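Manganese-containing pseudocatalase (Thermus thermophilus, PDB 2V8T) probably breaks hydrogen peroxide down to water and oxygen at a two-manganese centre, one in each subunit of a hexamer. Local coordinates at residues K162-V165 / Y166-T169; P58-D61 / L62-I66; L104-A107 / K108-N112. All blocks are in the same frame, centred on the assembly; numbering follows the deposited sequence. Where two conformers were deposited one is given.

Interaction 1: residues K162-V165 / Y166-T169; sequences KLRV and YEMT
Tyr-166 N donates to Lys-162 O over 2.9 Å at a fairly straight 162°, and Glu-167 N follows with Leu-163 O at 3.1 Å, both four-residue helical bonds near the C-terminal end of helix 144-166. Then the spacing tightens. Met-168 N reaches back three residues to Val-165 O at 2.9 Å, standing well above the carbonyl plane, and Thr-169 N adds a weak bond to the same oxygen. Thr-169 OG1 lies 3.0 Å from Val-165 O as well: with chi1 at 57° the hydroxyl sits between its own backbone N and carbonyl carbon, folded back toward the helix end, and the compact Thr-169 fits there beside Ala-22 and Ala-174. Around these bonds, carbon packs on carbonyls: Glu-167 CG rests 3.3 Å from Leu-163 O, and Tyr-166 CB is equally near it. The long polar chains look elsewhere. Arg-164 forms a salt bridge with Glu-280 of the second subunit, Tyr-166 OH bonds to Glu-220, and Lys-162 NZ, in the conformer described, bonds to the manganese ligand Glu-36. With main-chain bonds holding the turn, the long side chains are left for partners elsewhere; Lys-162 is a second-shell group that probably helps position Glu-36.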
ATOM      1  N   LYS A 162       4.423  10.030  21.500  1.00  7.02           N
ATOM      2  CA  LYS A 162       3.702  11.112  22.192  1.00  7.37           C
ATOM      3  C   LYS A 162       4.660  12.174  22.707  1.00  6.90           C
ATOM      4  O   LYS A 162       4.381  13.361  22.596  1.00  7.13           O
ATOM      5  CB  LYS A 162       2.780  10.564  23.289  0.70  8.73           C
ATOM      6  CG  LYS A 162       1.603   9.761  22.726  0.70  9.14           C
ATOM      7  CD  LYS A 162       0.381   9.772  23.576  0.70 12.15           C
ATOM      8  CE  LYS A 162      -0.789   8.995  22.998  0.70 11.50           C
ATOM      9  NZ  LYS A 162      -0.566   7.512  22.834  0.70 11.25           N
ATOM     10  N   LEU A 163       5.771  11.745  23.321  1.00  6.95           N
ATOM     11  CA  LEU A 163       6.763  12.684  23.833  1.00  6.89           C
ATOM     12  C   LEU A 163       7.320  13.565  22.698  1.00  6.70           C
ATOM     13  O   LEU A 163       7.492  14.776  22.863  1.00  7.36           O
ATOM     14  CB  LEU A 163       7.905  11.954  24.517  1.00  7.10           C
ATOM     15  CG  LEU A 163       7.557  11.333  25.877  1.00  7.61           C
ATOM     16  CD1 LEU A 163       8.621  10.292  26.250  1.00  9.22           C
ATOM     17  CD2 LEU A 163       7.464  12.387  26.957  1.00  9.42           C
ATOM     18  N   ARG A 164       7.657  12.936  21.574  1.00  6.75           N
ATOM     19  CA  ARG A 164       8.242  13.718  20.474  1.00  6.94           C
ATOM     20  C   ARG A 164       7.240  14.711  19.891  1.00  6.93           C
ATOM     21  O   ARG A 164       7.585  15.857  19.632  1.00  7.67           O
ATOM     22  CB  ARG A 164       8.781  12.769  19.402  1.00  7.10           C
ATOM     23  CG  ARG A 164      10.010  12.013  19.897  1.00  7.41           C
ATOM     24  CD  ARG A 164      10.365  10.840  18.980  1.00  7.43           C
ATOM     25  NE  ARG A 164      11.582  10.197  19.466  1.00  7.94           N
ATOM     26  CZ  ARG A 164      12.129   9.128  18.895  1.00  7.42           C
ATOM     27  NH1 ARG A 164      11.505   8.467  17.950  1.00  8.92           N
ATOM     28  NH2 ARG A 164      13.285   8.694  19.370  1.00  9.26           N
ATOM     29  N   VAL A 165       5.965  14.299  19.724  1.00  6.87           N
ATOM     30  CA  VAL A 165       4.972  15.237  19.226  1.00  7.14           C
ATOM     31  C   VAL A 165       4.764  16.352  20.247  1.00  7.23           C
ATOM     32  O   VAL A 165       4.598  17.530  19.884  1.00  7.88           O
ATOM     33  CB  VAL A 165       3.666  14.512  18.878  1.00  7.67           C
ATOM     34  CG1 VAL A 165       2.544  15.501  18.550  1.00  8.23           C
ATOM     35  CG2 VAL A 165       3.888  13.586  17.673  1.00  8.38           C
ATOM     36  N   TYR A 166       4.750  16.039  21.552  1.00  7.36           N
ATOM     37  CA  TYR A 166       4.656  17.057  22.584  1.00  7.58           C
ATOM     38  C   TYR A 166       5.709  18.126  22.401  1.00  7.86           C
ATOM     39  O   TYR A 166       5.484  19.327  22.576  1.00  9.03           O
ATOM     40  CB  TYR A 166       4.791  16.393  23.969  1.00  8.17           C
ATOM     41  CG  TYR A 166       4.692  17.363  25.104  1.00  8.33           C
ATOM     42  CD1 TYR A 166       5.811  17.996  25.579  1.00 10.25           C
ATOM     43  CD2 TYR A 166       3.478  17.608  25.762  1.00  8.75           C
ATOM     44  CE1 TYR A 166       5.734  18.887  26.636  1.00 11.22           C
ATOM     45  CE2 TYR A 166       3.384  18.477  26.816  1.00  9.40           C
ATOM     46  CZ  TYR A 166       4.534  19.132  27.241  1.00 10.62           C
ATOM     47  OH  TYR A 166       4.510  20.023  28.311  1.00 13.05           O
ATOM     48  N   GLU A 167       6.938  17.689  22.069  1.00  7.59           N
ATOM     49  CA  GLU A 167       8.060  18.583  21.877  1.00  7.95           C
ATOM     50  C   GLU A 167       7.994  19.415  20.596  1.00  8.25           C
ATOM     51  O   GLU A 167       8.811  20.334  20.420  1.00  8.75           O
ATOM     52  CB  GLU A 167       9.360  17.790  21.928  1.00  8.35           C
ATOM     53  CG  GLU A 167       9.641  17.229  23.327  1.00  8.26           C
ATOM     54  CD  GLU A 167      10.940  16.504  23.334  1.00  8.68           C
ATOM     55  OE1 GLU A 167      10.998  15.537  22.470  1.00  9.66           O
ATOM     56  OE2 GLU A 167      11.872  16.772  24.079  1.00 10.32           O
ATOM     57  N   MET A 168       7.034  19.099  19.702  1.00  8.41           N
ATOM     58  CA  MET A 168       6.810  19.837  18.476  1.00  8.99           C
ATOM     59  C   MET A 168       5.694  20.878  18.607  1.00  9.73           C
ATOM     60  O   MET A 168       5.644  21.784  17.778  1.00 12.11           O
ATOM     61  CB  MET A 168       6.467  18.839  17.325  0.50  9.64           C
ATOM     62  CG  MET A 168       7.581  17.867  17.010  0.50  9.00           C
ATOM     63  SD  MET A 168       7.056  16.435  15.970  0.50  9.44           S
ATOM     64  CE  MET A 168       6.569  17.286  14.408  0.50 10.44           C
ATOM     65  N   THR A 169       4.754  20.665  19.514  1.00 11.13           N
ATOM     66  CA  THR A 169       3.481  21.381  19.513  1.00 12.71           C
ATOM     67  C   THR A 169       3.367  22.110  20.846  1.00 13.34           C
ATOM     68  O   THR A 169       3.311  21.472  21.870  1.00 18.82           O
ATOM     69  CB  THR A 169       2.243  20.420  19.275  1.00 14.17           C
ATOM     70  OG1 THR A 169       2.220  19.397  20.261  1.00 17.78           O
ATOM     71  CG2 THR A 169       2.295  19.816  17.830  1.00 16.08           C
TER

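Interaction 2: residues P58-D61 / L62-I66; sequences PYYD and LIANI
Ala-64 CB lies over one face of the Tyr-60 ring, 4.2 Å above its plane and displaced toward the rim, where CE1 is the nearest ring atom. Tyr-60 reaches this place because its CG is anti to the backbone N (chi1 174°), which swings the ring forward along the helix; a side chain as small as alanine's suits this place between the ring and Ser-47 of helix 36-49. The ring of Phe-50 meets that of Tyr-60 at about 55°, and Tyr-60 OH bonds to Asp-6 of the fourth subunit. The backbone behind these side chains is regular helix. Ala-64 N to Tyr-60 O is short, 2.8 Å, and almost straight at 169°; Ile-63 N meets Tyr-59 O at 3.1 Å, Asn-65 N meets Asp-61 O at 2.9 Å, and Leu-62 N closes on Pro-58 O at 3.2 Å. Proline, lacking an N-H, is well suited to the first turn. Asn-65 CB brushes Asp-61 O at 3.1 Å, while its amide uses both ends, bonding to Tyr-234 O and Phe-236 N. Asp-61, a predicted calcium ligand, here has its carboxylate in a salt bridge with Lys-57. Branched Leu-62 and Ile-63 face neighbouring helices 172-200 and 36-49, as expected for the four-helix bundle of the ferritin clan, whose helix 57-85 also supplies the manganese ligands Glu-70 and His-73.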
ATOM      1  N   PRO A  58      -7.662 -13.639  34.293  1.00  9.37           N
ATOM      2  CA  PRO A  58      -7.143 -12.345  34.700  1.00 10.80           C
ATOM      3  C   PRO A  58      -6.469 -11.601  33.542  1.00  9.50           C
ATOM      4  O   PRO A  58      -6.558 -10.350  33.433  1.00 11.08           O
ATOM      5  CB  PRO A  58      -6.128 -12.748  35.794  1.00 13.68           C
ATOM      6  CG  PRO A  58      -6.707 -14.071  36.359  1.00 14.53           C
ATOM      7  CD  PRO A  58      -7.187 -14.750  35.128  1.00 11.29           C
ATOM      8  N   TYR A  59      -5.804 -12.347  32.679  1.00  8.16           N
ATOM      9  CA  TYR A  59      -5.097 -11.763  31.525  1.00  8.14           C
ATOM     10  C   TYR A  59      -6.063 -11.359  30.439  1.00  7.56           C
ATOM     11  O   TYR A  59      -5.879 -10.309  29.785  1.00  8.29           O
ATOM     12  CB  TYR A  59      -4.072 -12.798  30.995  1.00  8.35           C
ATOM     13  CG  TYR A  59      -3.128 -13.254  32.077  1.00  8.09           C
ATOM     14  CD1 TYR A  59      -2.069 -12.479  32.473  1.00  9.33           C
ATOM     15  CD2 TYR A  59      -3.354 -14.454  32.749  1.00  9.44           C
ATOM     16  CE1 TYR A  59      -1.268 -12.880  33.530  1.00 10.83           C
ATOM     17  CE2 TYR A  59      -2.562 -14.855  33.812  1.00 10.21           C
ATOM     18  CZ  TYR A  59      -1.496 -14.060  34.194  1.00 10.17           C
ATOM     19  OH  TYR A  59      -0.707 -14.490  35.225  1.00 12.67           O
ATOM     20  N   TYR A  60      -7.102 -12.146  30.224  1.00  8.10           N
ATOM     21  CA  TYR A  60      -8.178 -11.775  29.286  1.00  8.37           C
ATOM     22  C   TYR A  60      -8.851 -10.484  29.749  1.00  8.41           C
ATOM     23  O   TYR A  60      -9.052  -9.554  28.942  1.00  8.94           O
ATOM     24  CB  TYR A  60      -9.174 -12.908  29.183  1.00  8.40           C
ATOM     25  CG  TYR A  60     -10.379 -12.537  28.340  1.00  8.38           C
ATOM     26  CD1 TYR A  60     -10.255 -12.227  26.991  1.00  7.84           C
ATOM     27  CD2 TYR A  60     -11.645 -12.495  28.902  1.00  9.11           C
ATOM     28  CE1 TYR A  60     -11.349 -11.866  26.241  1.00  7.78           C
ATOM     29  CE2 TYR A  60     -12.744 -12.149  28.156  1.00  9.11           C
ATOM     30  CZ  TYR A  60     -12.618 -11.856  26.816  1.00  7.82           C
ATOM     31  OH  TYR A  60     -13.691 -11.522  26.029  1.00  8.81           O
ATOM     32  N   ASP A  61      -9.208 -10.401  31.019  1.00  8.72           N
ATOM     33  CA  ASP A  61      -9.854  -9.205  31.524  1.00  8.90           C
ATOM     34  C   ASP A  61      -8.996  -7.986  31.241  1.00  7.92           C
ATOM     35  O   ASP A  61      -9.489  -6.924  30.839  1.00  7.94           O
ATOM     36  CB  ASP A  61      -9.999  -9.243  33.113  0.70  7.41           C
ATOM     37  CG  ASP A  61     -11.174 -10.136  33.610  0.70  8.54           C
ATOM     38  OD1 ASP A  61     -11.853 -10.811  32.774  0.70  9.60           O
ATOM     39  OD2 ASP A  61     -11.373 -10.115  34.856  0.70 10.71           O
ATOM     40  N   LEU A  62      -7.694  -8.122  31.451  1.00  7.81           N
ATOM     41  CA  LEU A  62      -6.781  -6.995  31.276  1.00  7.78           C
ATOM     42  C   LEU A  62      -6.806  -6.499  29.815  1.00  7.13           C
ATOM     43  O   LEU A  62      -6.962  -5.315  29.568  1.00  7.54           O
ATOM     44  CB  LEU A  62      -5.376  -7.419  31.692  1.00  8.61           C
ATOM     45  CG  LEU A  62      -4.394  -6.311  31.700  1.00 10.04           C
ATOM     46  CD1 LEU A  62      -4.715  -5.243  32.716  1.00 13.11           C
ATOM     47  CD2 LEU A  62      -2.989  -6.866  31.924  1.00 12.06           C
ATOM     48  N   ILE A  63      -6.612  -7.427  28.870  1.00  7.22           N
ATOM     49  CA  ILE A  63      -6.551  -7.016  27.460  1.00  6.97           C
ATOM     50  C   ILE A  63      -7.902  -6.502  26.993  1.00  6.75           C
ATOM     51  O   ILE A  63      -7.990  -5.492  26.283  1.00  7.13           O
ATOM     52  CB  ILE A  63      -6.011  -8.183  26.592  0.60  7.12           C
ATOM     53  CG1 ILE A  63      -4.552  -8.538  26.982  0.60  7.21           C
ATOM     54  CG2 ILE A  63      -6.099  -7.821  25.088  0.60  8.17           C
ATOM     55  CD1 ILE A  63      -4.011  -9.797  26.242  0.60  9.36           C
ATOM     56  N   ALA A  64      -8.997  -7.192  27.357  1.00  7.07           N
ATOM     57  CA  ALA A  64     -10.308  -6.786  26.925  1.00  7.07           C
ATOM     58  C   ALA A  64     -10.656  -5.388  27.447  1.00  6.69           C
ATOM     59  O   ALA A  64     -11.300  -4.584  26.756  1.00  7.07           O
ATOM     60  CB  ALA A  64     -11.360  -7.800  27.346  1.00  7.98           C
ATOM     61  N   ASN A  65     -10.289  -5.119  28.697  1.00  6.88           N
ATOM     62  CA  ASN A  65     -10.605  -3.849  29.323  1.00  6.85           C
ATOM     63  C   ASN A  65      -9.732  -2.702  28.788  1.00  6.60           C
ATOM     64  O   ASN A  65     -10.231  -1.615  28.526  1.00  7.05           O
ATOM     65  CB  ASN A  65     -10.454  -3.965  30.833  1.00  7.62           C
ATOM     66  CG  ASN A  65     -10.881  -2.715  31.526  1.00  7.76           C
ATOM     67  OD1 ASN A  65     -12.069  -2.354  31.507  1.00  8.82           O
ATOM     68  ND2 ASN A  65      -9.943  -2.016  32.131  1.00  8.54           N
ATOM     69  N   ILE A  66      -8.424  -2.944  28.637  1.00  6.88           N
ATOM     70  CA  ILE A  66      -7.566  -1.897  28.088  1.00  6.50           C
ATOM     71  C   ILE A  66      -7.989  -1.585  26.651  1.00  6.46           C
ATOM     72  O   ILE A  66      -8.011  -0.413  26.259  1.00  6.85           O
ATOM     73  CB  ILE A  66      -6.083  -2.211  28.260  1.00  6.98           C
ATOM     74  CG1 ILE A  66      -5.724  -2.228  29.742  1.00  7.62           C
ATOM     75  CG2 ILE A  66      -5.225  -1.181  27.510  1.00  7.56           C
ATOM     76  CD1 ILE A  66      -4.278  -2.665  30.029  1.00  9.15           C
TER

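Interaction 3: residues L104-A107 / K108-N112; sequences LGFA and KDVRN
Val-110 CG1 meets the Phe-106 ring at its edge, near the ring plane, with CD1 4.4 Å away, and the same methyl lies 3.5 Å from Phe-106 O. The other branch, CG2, occupies the place between the backbone N and the carbonyl carbon (CG1 taking chi1 to -60°) and approaches Ala-107 O at 3.4 Å. The forked valine thus straddles the preceding turn, one methyl on each of two successive carbonyls, while Pro-20 packs on both Val-110 and Phe-106. Replacing Val-110 by a glycine would probably open a gap beside the ring edge and over the two carbonyls, leaving Phe-106 and Pro-20 less firmly packed. Ala-107 CB lies over one face of the Phe-106 ring, and a methyl is compact enough to do so. The backbone forms overlapping beta-turns in the loop between helices 57-85 and 114-117: Lys-108 N bonds to Gly-105 O at 3.1 Å and Asp-109 N to Phe-106 O at 3.2 Å, both donors standing out of the carbonyl plane. Gly-105 O also accepts from a water at 2.8 Å, which donates in turn to Asp-109 OD2 and so ties the exposed carboxylate to the turn. Asp-109 OD1 is bonded by Asn-21 of the fifth subunit. Lys-108 passes over the same carbonyl, its CB 3.3 Å from Gly-105 O, then bends at chi3 (76°), and its ammonium forms a salt bridge with Asp-19 of the fifth subunit.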
ATOM      1  N   LEU A 104      -9.792  29.061   1.535  1.00  8.79           N
ATOM      2  CA  LEU A 104      -8.905  27.989   1.966  1.00  8.51           C
ATOM      3  C   LEU A 104      -7.481  28.203   1.432  1.00  8.78           C
ATOM      4  O   LEU A 104      -6.690  27.253   1.407  1.00  8.61           O
ATOM      5  CB  LEU A 104      -9.428  26.620   1.595  1.00  8.59           C
ATOM      6  CG  LEU A 104     -10.795  26.250   2.187  1.00  9.44           C
ATOM      7  CD1 LEU A 104     -11.218  24.864   1.655  1.00 10.07           C
ATOM      8  CD2 LEU A 104     -10.814  26.283   3.699  1.00 10.64           C
ATOM      9  N   GLY A 105      -7.121  29.427   1.045  1.00  9.21           N
ATOM     10  CA  GLY A 105      -5.812  29.627   0.456  1.00  9.18           C
ATOM     11  C   GLY A 105      -4.670  29.158   1.333  1.00  9.24           C
ATOM     12  O   GLY A 105      -3.672  28.582   0.818  1.00  9.52           O
ATOM     13  N   PHE A 106      -4.780  29.369   2.627  1.00  9.27           N
ATOM     14  CA  PHE A 106      -3.704  28.915   3.532  1.00  9.52           C
ATOM     15  C   PHE A 106      -3.425  27.427   3.407  1.00  9.05           C
ATOM     16  O   PHE A 106      -2.288  26.966   3.607  1.00  9.52           O
ATOM     17  CB  PHE A 106      -4.077  29.256   4.994  1.00 10.76           C
ATOM     18  CG  PHE A 106      -5.228  28.468   5.543  1.00 10.39           C
ATOM     19  CD1 PHE A 106      -5.023  27.268   6.217  1.00 11.28           C
ATOM     20  CD2 PHE A 106      -6.557  28.847   5.327  1.00 11.41           C
ATOM     21  CE1 PHE A 106      -6.048  26.492   6.652  1.00 12.93           C
ATOM     22  CE2 PHE A 106      -7.606  28.071   5.775  1.00 12.03           C
ATOM     23  CZ  PHE A 106      -7.356  26.904   6.420  1.00 13.11           C
ATOM     24  N   ALA A 107      -4.469  26.661   3.117  1.00  8.23           N
ATOM     25  CA  ALA A 107      -4.348  25.212   3.114  1.00  8.43           C
ATOM     26  C   ALA A 107      -3.512  24.710   1.953  1.00  8.70           C
ATOM     27  O   ALA A 107      -3.013  23.582   1.993  1.00  9.78           O
ATOM     28  CB  ALA A 107      -5.722  24.575   3.108  1.00 10.14           C
ATOM     29  N   LYS A 108      -3.313  25.537   0.916  1.00  8.57           N
ATOM     30  CA  LYS A 108      -2.457  25.168  -0.179  1.00  8.60           C
ATOM     31  C   LYS A 108      -1.038  24.846   0.290  1.00  8.01           C
ATOM     32  O   LYS A 108      -0.311  24.082  -0.370  1.00  8.73           O
ATOM     33  CB  LYS A 108      -2.434  26.325  -1.232  1.00 10.28           C
ATOM     34  CG  LYS A 108      -1.920  25.911  -2.590  1.00 11.74           C
ATOM     35  CD  LYS A 108      -1.798  27.094  -3.515  1.00 10.99           C
ATOM     36  CE  LYS A 108      -0.635  27.939  -3.225  1.00 13.04           C
ATOM     37  NZ  LYS A 108      -0.367  29.057  -4.218  1.00 13.43           N
ATOM     38  N   ASP A 109      -0.606  25.477   1.369  1.00  7.95           N
ATOM     39  CA  ASP A 109       0.801  25.461   1.781  1.00  7.80           C
ATOM     40  C   ASP A 109       1.062  24.641   3.046  1.00  8.21           C
ATOM     41  O   ASP A 109       2.224  24.532   3.454  1.00 10.22           O
ATOM     42  CB  ASP A 109       1.286  26.904   1.976  1.00  9.28           C
ATOM     43  CG  ASP A 109       1.269  27.695   0.714  1.00  9.81           C
ATOM     44  OD1 ASP A 109       1.618  27.166  -0.348  1.00 10.12           O
ATOM     45  OD2 ASP A 109       0.945  28.909   0.786  1.00 14.24           O
ATOM     46  N   VAL A 110       0.046  24.080   3.681  1.00  7.35           N
ATOM     47  CA  VAL A 110       0.240  23.301   4.900  1.00  7.73           C
ATOM     48  C   VAL A 110       0.770  21.918   4.546  1.00  7.15           C
ATOM     49  O   VAL A 110       0.711  21.483   3.401  1.00  8.20           O
ATOM     50  CB  VAL A 110      -1.076  23.212   5.717  1.00  9.02           C
ATOM     51  CG1 VAL A 110      -1.551  24.609   6.110  1.00 10.97           C
ATOM     52  CG2 VAL A 110      -2.140  22.373   5.030  1.00 10.29           C
ATOM     53  N   ARG A 111       1.267  21.195   5.550  1.00  7.03           N
ATOM     54  CA  ARG A 111       1.774  19.842   5.291  1.00  6.97           C
ATOM     55  C   ARG A 111       0.663  18.921   4.781  1.00  6.66           C
ATOM     56  O   ARG A 111       0.852  18.191   3.791  1.00  7.53           O
ATOM     57  CB  ARG A 111       2.408  19.237   6.525  1.00  6.96           C
ATOM     58  CG  ARG A 111       3.706  19.926   6.965  1.00  6.85           C
ATOM     59  CD  ARG A 111       4.321  19.243   8.177  1.00  7.17           C
ATOM     60  NE  ARG A 111       4.848  17.916   7.843  1.00  6.86           N
ATOM     61  CZ  ARG A 111       4.305  16.751   8.161  1.00  6.92           C
ATOM     62  NH1 ARG A 111       3.355  16.640   9.065  1.00  7.38           N
ATOM     63  NH2 ARG A 111       4.782  15.658   7.550  1.00  7.71           N
ATOM     64  N   ASN A 112      -0.468  18.931   5.480  1.00  6.91           N
ATOM     65  CA  ASN A 112      -1.548  17.976   5.241  1.00  6.74           C
ATOM     66  C   ASN A 112      -2.734  18.691   4.597  1.00  6.86           C
ATOM     67  O   ASN A 112      -3.601  19.256   5.260  1.00  7.65           O
ATOM     68  CB  ASN A 112      -1.948  17.257   6.530  1.00  7.04           C
ATOM     69  CG  ASN A 112      -2.970  16.186   6.299  1.00  7.28           C
ATOM     70  OD1 ASN A 112      -3.774  16.263   5.361  1.00  7.75           O
ATOM     71  ND2 ASN A 112      -3.005  15.171   7.169  1.00  8.30           N
TER
HETATM   72  O   HOH W   1      -1.456  29.940  -0.156  1.00 19.72           O

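How the interactions relate
From the N terminus, interaction 2 comes first, near the start of helix 57-85; interaction 3 follows in the loop before helix 114-117, and interaction 1 comes last, at the end of helix 144-166. Each is local, closing no more than a turn or two, so none nests in or crosses another. Interactions 2 and 3 lie on opposite sides of the chain's centre, their centres about 43 Å apart; interactions 1 and 3 come within about 6 Å at their nearest atoms without touching. Between subunits they do meet: Ala-107 and Leu-104 of interaction 3 pack on Met-168 and Glu-167 of the fifth subunit, joining the 104-112 loop to the end of a neighbour's helix 144-166.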